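Local coordinates for protein branched-chain amino acid aminotransferase (Thermoproteus uzoniensis, PDB 5CE8) that probably transfers the amino group of leucine, isoleucine and valine to 2-oxoglutarate, using pyridoxal 5'-phosphate as cofactor, in branched-chain amino acid metabolism, at residues Lys14-Gly19 / Val126-Ile131; Ala144-Trp149 / Ile186-Glu191. All coordinates share one frame; numbering follows the deposited sequence.

In the fold
From the N terminus the chain enters strand 14-17, turns back as strand 20-23, and builds more of an antiparallel sheet and three helices before strand 125-132 returns beside strand 14-17. Interaction 1 closes that loop of more than a hundred residues. The chain then passes into strand 142-146 and helix 167-179, and interaction 2 closes a shorter loop when strand 184-188 comes alongside 142-146 in parallel. The contacts follow in series, neither nested nor crossed. They lie on opposite sides of the chain's centre, with centres about 34 Å apart: the first pairs strand 14-17, next to the outermost strand 20-23, with strand 125-132, the second joins strands of the mixed sheet. Both touch the second subunit.

Interaction 1 of 2, residues Lys14-Gly19 / Val126-Ile131; sequences KVWLDG and VAIAAI
Val126 O takes a hydrogen bond of 3.0 Å (173° at the hydrogen) from Asp18 N, just past strand 14-17, and has Leu17 CA 3.5 Å away in a weaker CA-H...O contact. Asp18 OD1 in turn accepts Val126 N at 2.9 Å on the syn side, 32° out of the carboxylate plane; OD2 goes to Ser125 OG. The carboxylate thus replaces a backbone acceptor where the strand gives way to the Asp18-Gly19 turn. In the antiparallel ladder, Trp16 and Ile128 form a hydrogen-bonded pair, with Trp16 N 2.9 Å from Ile128 O. The indole of Trp16, whose CG lies beside the carbonyl carbon (chi1 -171°), is carried forward toward the turn: CZ3 lies 4.0 Å from Val126 CB, while Gly19 N sits above one face toward the rim. The Ile128 side chain lies alongside that of Trp16, pointing the same way, with CD1 4.0 Å from CE3. Leu17 CD1 meets Ala127 CB at 3.9 Å. Helix 82-95 packs against Trp16, Val126 and Ile128, and Val31 and Leu32 of a second subunit against Ala127 and Ala129. Strands 14-17 and 20-23 form a beta hairpin edging the sheet, and 125-132 lies between 14-17 and 102-109.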
ATOM      1  N   LYS A  14      34.286 -34.290   2.579  1.00 26.07           N
ATOM      2  CA  LYS A  14      33.103 -35.122   2.877  1.00 25.36           C
ATOM      3  C   LYS A  14      31.956 -34.181   3.243  1.00 22.92           C
ATOM      4  O   LYS A  14      32.209 -33.181   3.876  1.00 25.58           O
ATOM      5  CB  LYS A  14      33.377 -36.022   4.090  1.00 28.06           C
ATOM      6  CG  LYS A  14      34.256 -37.302   3.916  1.00 26.95           C
ATOM      7  CD  LYS A  14      33.892 -38.191   2.769  1.00 27.76           C
ATOM      8  CE  LYS A  14      34.901 -39.375   2.866  1.00 31.48           C
ATOM      9  NZ  LYS A  14      34.749 -40.345   1.753  1.00 30.49           N
ATOM     10  N   VAL A  15      30.742 -34.507   2.808  1.00 24.47           N
ATOM     11  CA  VAL A  15      29.517 -33.767   3.037  1.00 22.27           C
ATOM     12  C   VAL A  15      28.472 -34.770   3.520  1.00 25.28           C
ATOM     13  O   VAL A  15      28.409 -35.922   3.090  1.00 24.06           O
ATOM     14  CB  VAL A  15      29.024 -33.108   1.695  1.00 22.02           C
ATOM     15  CG1 VAL A  15      27.570 -32.633   1.807  1.00 20.60           C
ATOM     16  CG2 VAL A  15      29.965 -31.920   1.253  1.00 20.44           C
ATOM     17  N   TRP A  16      27.668 -34.344   4.457  1.00 23.57           N
ATOM     18  CA  TRP A  16      26.624 -35.208   4.962  1.00 23.18           C
ATOM     19  C   TRP A  16      25.385 -35.044   4.110  1.00 26.98           C
ATOM     20  O   TRP A  16      24.858 -33.939   3.850  1.00 23.57           O
ATOM     21  CB  TRP A  16      26.443 -34.909   6.449  1.00 22.69           C
ATOM     22  CG  TRP A  16      25.600 -35.725   7.336  1.00 21.33           C
ATOM     23  CD1 TRP A  16      26.057 -36.547   8.297  1.00 20.19           C
ATOM     24  CD2 TRP A  16      24.172 -35.641   7.547  1.00 23.43           C
ATOM     25  NE1 TRP A  16      25.011 -37.034   9.014  1.00 22.37           N
ATOM     26  CE2 TRP A  16      23.852 -36.490   8.598  1.00 19.40           C
ATOM     27  CE3 TRP A  16      23.154 -34.965   6.943  1.00 22.98           C
ATOM     28  CZ2 TRP A  16      22.558 -36.659   9.074  1.00 24.70           C
ATOM     29  CZ3 TRP A  16      21.856 -35.127   7.452  1.00 28.94           C
ATOM     30  CH2 TRP A  16      21.572 -35.983   8.460  1.00 24.29           C
ATOM     31  N   LEU A  17      24.864 -36.192   3.729  1.00 25.74           N
ATOM     32  CA  LEU A  17      23.714 -36.274   2.956  1.00 24.40           C
ATOM     33  C   LEU A  17      22.853 -37.380   3.520  1.00 25.38           C
ATOM     34  O   LEU A  17      23.219 -38.558   3.478  1.00 24.53           O
ATOM     35  CB  LEU A  17      24.184 -36.548   1.563  1.00 25.40           C
ATOM     36  CG  LEU A  17      23.120 -36.560   0.491  1.00 31.25           C
ATOM     37  CD1 LEU A  17      22.123 -35.487   0.756  1.00 30.00           C
ATOM     38  CD2 LEU A  17      23.697 -36.352  -0.900  1.00 32.14           C
ATOM     39  N   ASP A  18      21.729 -37.016   4.097  1.00 26.00           N
ATOM     40  CA  ASP A  18      20.835 -37.988   4.651  1.00 27.66           C
ATOM     41  C   ASP A  18      21.432 -39.111   5.495  1.00 28.08           C
ATOM     42  O   ASP A  18      21.181 -40.339   5.313  1.00 26.60           O
ATOM     43  CB  ASP A  18      19.963 -38.525   3.537  1.00 31.25           C
ATOM     44  CG  ASP A  18      18.800 -37.579   3.232  1.00 32.11           C
ATOM     45  OD1 ASP A  18      18.596 -36.619   3.972  1.00 29.54           O
ATOM     46  OD2 ASP A  18      18.115 -37.803   2.242  1.00 30.94           O
ATOM     47  N   GLY A  19      22.202 -38.674   6.461  1.00 26.28           N
ATOM     48  CA  GLY A  19      22.802 -39.591   7.385  1.00 30.17           C
ATOM     49  C   GLY A  19      24.003 -40.350   6.875  1.00 27.43           C
ATOM     50  O   GLY A  19      24.358 -41.275   7.538  1.00 29.77           O
ATOM     51  N   VAL A 126      18.411 -33.712   3.887  1.00 24.47           N
ATOM     52  CA  VAL A 126      19.275 -32.714   4.449  1.00 22.73           C
ATOM     53  C   VAL A 126      20.720 -32.990   4.023  1.00 20.99           C
ATOM     54  O   VAL A 126      21.196 -34.085   4.066  1.00 24.15           O
ATOM     55  CB  VAL A 126      19.163 -32.542   5.938  1.00 22.32           C
ATOM     56  CG1 VAL A 126      20.162 -31.468   6.416  1.00 23.16           C
ATOM     57  CG2 VAL A 126      17.739 -32.136   6.326  1.00 21.41           C
ATOM     58  N   ALA A 127      21.373 -31.995   3.475  1.00 18.40           N
ATOM     59  CA  ALA A 127      22.838 -32.070   3.222  1.00 17.61           C
ATOM     60  C   ALA A 127      23.493 -30.990   4.037  1.00 21.55           C
ATOM     61  O   ALA A 127      22.911 -29.842   4.220  1.00 17.19           O
ATOM     62  CB  ALA A 127      23.137 -31.886   1.752  1.00 17.52           C
ATOM     63  N   ILE A 128      24.676 -31.312   4.520  1.00 20.20           N
ATOM     64  CA  ILE A 128      25.457 -30.438   5.387  1.00 21.59           C
ATOM     65  C   ILE A 128      26.879 -30.493   4.971  1.00 24.73           C
ATOM     66  O   ILE A 128      27.565 -31.533   5.050  1.00 24.39           O
ATOM     67  CB  ILE A 128      25.475 -30.790   6.850  1.00 20.87           C
ATOM     68  CG1 ILE A 128      24.136 -30.660   7.487  1.00 22.23           C
ATOM     69  CG2 ILE A 128      26.491 -29.914   7.618  1.00 23.27           C
ATOM     70  CD1 ILE A 128      23.973 -31.527   8.725  1.00 22.06           C
ATOM     71  N   ALA A 129      27.311 -29.337   4.536  1.00 21.70           N
ATOM     72  CA  ALA A 129      28.676 -29.071   4.101  1.00 26.98           C
ATOM     73  C   ALA A 129      29.331 -28.077   5.020  1.00 27.53           C
ATOM     74  O   ALA A 129      28.676 -27.082   5.476  1.00 24.24           O
ATOM     75  CB  ALA A 129      28.659 -28.489   2.725  1.00 29.10           C
ATOM     76  N   ALA A 130      30.624 -28.338   5.223  1.00 29.67           N
ATOM     77  CA  ALA A 130      31.543 -27.539   6.041  1.00 31.57           C
ATOM     78  C   ALA A 130      32.710 -27.078   5.187  1.00 33.94           C
ATOM     79  O   ALA A 130      33.411 -27.913   4.645  1.00 34.26           O
ATOM     80  CB  ALA A 130      32.043 -28.377   7.194  1.00 33.75           C
ATOM     81  N   ILE A 131      32.898 -25.765   5.042  1.00 26.41           N
ATOM     82  CA  ILE A 131      33.853 -25.238   4.166  1.00 32.20           C
ATOM     83  C   ILE A 131      34.780 -24.190   4.831  1.00 32.91           C
ATOM     84  O   ILE A 131      34.325 -23.333   5.608  1.00 26.51           O
ATOM     85  CB  ILE A 131      33.112 -24.723   2.867  1.00 34.91           C
ATOM     86  CG1 ILE A 131      33.179 -23.212   2.673  1.00 35.31           C
ATOM     87  CG2 ILE A 131      31.655 -25.225   2.805  1.00 36.05           C
ATOM     88  CD1 ILE A 131      32.639 -22.743   1.328  1.00 36.12           C
TER

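Interaction 2 of 2, residues Ala144-Trp149 / Ile186-Glu191; sequences AAVVSW and IMLNAE
Trp149 meets Met187 through its backbone, its O lying 3.8 Å from Met187 CG, while the flat indole leads away from 186-191. That ring makes a cation-pi contact with Arg246 of a third subunit and touches Met172 and Glu176 of helix 167-179. Across the parallel strands, Ile186 is held through both its backbone N, which donates to Ala145 O at 2.9 Å, and its backbone O, which accepts Val147 N at 3.0 Å. These bonds join the two strands of a beta-alpha-beta unit, with helix 167-179 as the connection. Beyond Val147 the backbones diverge and a water takes over, accepting from Leu188 N at 2.8 Å and donating to the O atoms of both Val147 and Trp149. With CG1 at chi1 -60°, Val147 CG2 falls between the backbone N and the carbonyl carbon and lies 3.7 Å from Met187 CG. The Met187 side chain is about 6 Å from the bound PLP. Where the side chains of Val146 and Leu188 cross at about a right angle, Val146 CG1 lies 3.8 Å from Leu188 CG, and Arg246 of the same chain touches both. Ile186 CD1 reaches to 3.8 Å from Ala144 CB.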
ATOM      1  N   ALA A 144      27.422   1.178   1.858  1.00 24.80           N
ATOM      2  CA  ALA A 144      26.148   0.627   1.522  1.00 23.34           C
ATOM      3  C   ALA A 144      25.233   1.565   0.725  1.00 22.28           C
ATOM      4  O   ALA A 144      25.400   2.786   0.742  1.00 24.69           O
ATOM      5  CB  ALA A 144      25.506   0.137   2.814  1.00 26.00           C
ATOM      6  N   ALA A 145      24.373   0.975  -0.102  1.00 20.76           N
ATOM      7  CA  ALA A 145      23.422   1.664  -0.906  1.00 24.23           C
ATOM      8  C   ALA A 145      22.033   1.168  -0.572  1.00 20.31           C
ATOM      9  O   ALA A 145      21.778  -0.033  -0.461  1.00 19.75           O
ATOM     10  CB  ALA A 145      23.709   1.509  -2.376  1.00 25.21           C
ATOM     11  N   VAL A 146      21.095   2.082  -0.370  1.00 20.61           N
ATOM     12  CA  VAL A 146      19.666   1.601  -0.287  1.00 19.85           C
ATOM     13  C   VAL A 146      19.291   1.258  -1.705  1.00 18.15           C
ATOM     14  O   VAL A 146      19.448   2.111  -2.634  1.00 20.14           O
ATOM     15  CB  VAL A 146      18.576   2.675   0.236  1.00 19.26           C
ATOM     16  CG1 VAL A 146      17.232   1.980   0.304  1.00 19.07           C
ATOM     17  CG2 VAL A 146      18.985   3.290   1.636  1.00 18.56           C
ATOM     18  N   VAL A 147      18.830   0.023  -1.908  1.00 17.51           N
ATOM     19  CA  VAL A 147      18.447  -0.439  -3.223  1.00 14.91           C
ATOM     20  C   VAL A 147      17.025  -0.206  -3.696  1.00 15.39           C
ATOM     21  O   VAL A 147      16.121   0.193  -2.917  1.00 14.65           O
ATOM     22  CB  VAL A 147      18.834  -1.905  -3.443  1.00 15.73           C
ATOM     23  CG1 VAL A 147      20.267  -2.050  -3.318  1.00 15.08           C
ATOM     24  CG2 VAL A 147      18.152  -2.874  -2.462  1.00 18.39           C
ATOM     25  N   SER A 148      16.832  -0.379  -5.020  1.00 17.50           N
ATOM     26  CA  SER A 148      15.515  -0.126  -5.647  1.00 16.21           C
ATOM     27  C   SER A 148      14.518  -1.248  -5.307  1.00 18.91           C
ATOM     28  O   SER A 148      13.354  -0.999  -5.399  1.00 20.11           O
ATOM     29  CB  SER A 148      15.574  -0.062  -7.189  1.00 16.75           C
ATOM     30  OG  SER A 148      16.115  -1.324  -7.721  1.00 21.14           O
ATOM     31  N   TRP A 149      15.021  -2.473  -5.066  1.00 15.69           N
ATOM     32  CA  TRP A 149      14.296  -3.629  -4.650  1.00 15.28           C
ATOM     33  C   TRP A 149      13.836  -3.598  -3.218  1.00 15.12           C
ATOM     34  O   TRP A 149      14.594  -3.419  -2.340  1.00 17.59           O
ATOM     35  CB  TRP A 149      15.198  -4.896  -4.834  1.00 17.68           C
ATOM     36  CG  TRP A 149      15.519  -5.119  -6.288  1.00 17.85           C
ATOM     37  CD1 TRP A 149      16.658  -4.764  -6.894  1.00 18.10           C
ATOM     38  CD2 TRP A 149      14.699  -5.721  -7.274  1.00 16.35           C
ATOM     39  NE1 TRP A 149      16.593  -5.081  -8.186  1.00 19.83           N
ATOM     40  CE2 TRP A 149      15.352  -5.598  -8.458  1.00 18.66           C
ATOM     41  CE3 TRP A 149      13.414  -6.197  -7.290  1.00 17.88           C
ATOM     42  CZ2 TRP A 149      14.793  -6.055  -9.702  1.00 19.94           C
ATOM     43  CZ3 TRP A 149      12.853  -6.640  -8.474  1.00 17.24           C
ATOM     44  CH2 TRP A 149      13.555  -6.553  -9.674  1.00 17.90           C
ATOM     45  N   ILE A 186      21.172  -2.229   1.263  1.00 17.45           N
ATOM     46  CA  ILE A 186      20.155  -2.107   2.336  1.00 18.99           C
ATOM     47  C   ILE A 186      18.836  -2.156   1.646  1.00 19.76           C
ATOM     48  O   ILE A 186      18.636  -1.449   0.714  1.00 25.31           O
ATOM     49  CB  ILE A 186      20.292  -0.782   3.197  1.00 18.34           C
ATOM     50  CG1 ILE A 186      21.380  -0.959   4.280  1.00 19.97           C
ATOM     51  CG2 ILE A 186      19.044  -0.500   4.039  1.00 18.67           C
ATOM     52  CD1 ILE A 186      22.119   0.264   4.531  1.00 20.55           C
ATOM     53  N   MET A 187      17.850  -2.856   2.238  1.00 18.16           N
ATOM     54  CA  MET A 187      16.579  -2.999   1.647  1.00 17.31           C
ATOM     55  C   MET A 187      15.522  -2.440   2.587  1.00 14.67           C
ATOM     56  O   MET A 187      15.531  -2.755   3.822  1.00 18.19           O
ATOM     57  CB  MET A 187      16.238  -4.510   1.437  1.00 19.84           C
ATOM     58  CG  MET A 187      16.838  -5.095   0.154  1.00 23.66           C
ATOM     59  SD  MET A 187      16.156  -6.745  -0.265  1.00 29.59           S
ATOM     60  CE  MET A 187      17.188  -7.487   0.847  1.00 21.45           C
ATOM     61  N   LEU A 188      14.674  -1.605   2.025  1.00 15.06           N
ATOM     62  CA  LEU A 188      13.451  -1.115   2.661  1.00 15.05           C
ATOM     63  C   LEU A 188      12.374  -2.193   2.550  1.00 17.73           C
ATOM     64  O   LEU A 188      12.338  -2.931   1.577  1.00 20.30           O
ATOM     65  CB  LEU A 188      12.975   0.117   1.999  1.00 15.78           C
ATOM     66  CG  LEU A 188      13.920   1.294   1.962  1.00 17.03           C
ATOM     67  CD1 LEU A 188      13.271   2.616   1.550  1.00 20.13           C
ATOM     68  CD2 LEU A 188      14.568   1.476   3.352  1.00 18.39           C
ATOM     69  N   ASN A 189      11.495  -2.304   3.540  1.00 22.06           N
ATOM     70  CA  ASN A 189      10.274  -3.118   3.406  1.00 19.11           C
ATOM     71  C   ASN A 189       9.131  -2.407   2.555  1.00 19.25           C
ATOM     72  O   ASN A 189       9.338  -1.282   2.051  1.00 19.03           O
ATOM     73  CB  ASN A 189       9.795  -3.623   4.754  1.00 17.58           C
ATOM     74  CG  ASN A 189       9.180  -2.524   5.635  1.00 18.26           C
ATOM     75  OD1 ASN A 189       9.207  -1.309   5.285  1.00 17.40           O
ATOM     76  ND2 ASN A 189       8.834  -2.913   6.858  1.00 15.43           N
ATOM     77  N   ALA A 190       7.958  -3.042   2.371  1.00 18.47           N
ATOM     78  CA  ALA A 190       6.937  -2.482   1.448  1.00 18.28           C
ATOM     79  C   ALA A 190       6.419  -1.148   2.005  1.00 17.68           C
ATOM     80  O   ALA A 190       5.922  -0.318   1.304  1.00 21.16           O
ATOM     81  CB  ALA A 190       5.778  -3.367   1.328  1.00 21.82           C
ATOM     82  N   GLU A 191       6.534  -0.977   3.291  1.00 19.55           N
ATOM     83  CA  GLU A 191       5.996   0.176   4.017  1.00 21.18           C
ATOM     84  C   GLU A 191       7.077   1.257   4.097  1.00 19.69           C
ATOM     85  O   GLU A 191       6.858   2.320   4.690  1.00 22.87           O
ATOM     86  CB  GLU A 191       5.533  -0.237   5.428  1.00 22.71           C
ATOM     87  CG  GLU A 191       4.325  -1.231   5.456  1.00 21.70           C
ATOM     88  CD  GLU A 191       4.685  -2.716   5.376  1.00 29.46           C
ATOM     89  OE1 GLU A 191       5.899  -3.033   5.296  1.00 23.03           O
ATOM     90  OE2 GLU A 191       3.716  -3.617   5.393  1.00 28.67           O
TER
HETATM   91  O   HOH W   1      14.679  -1.063  -0.722  1.00 19.30           O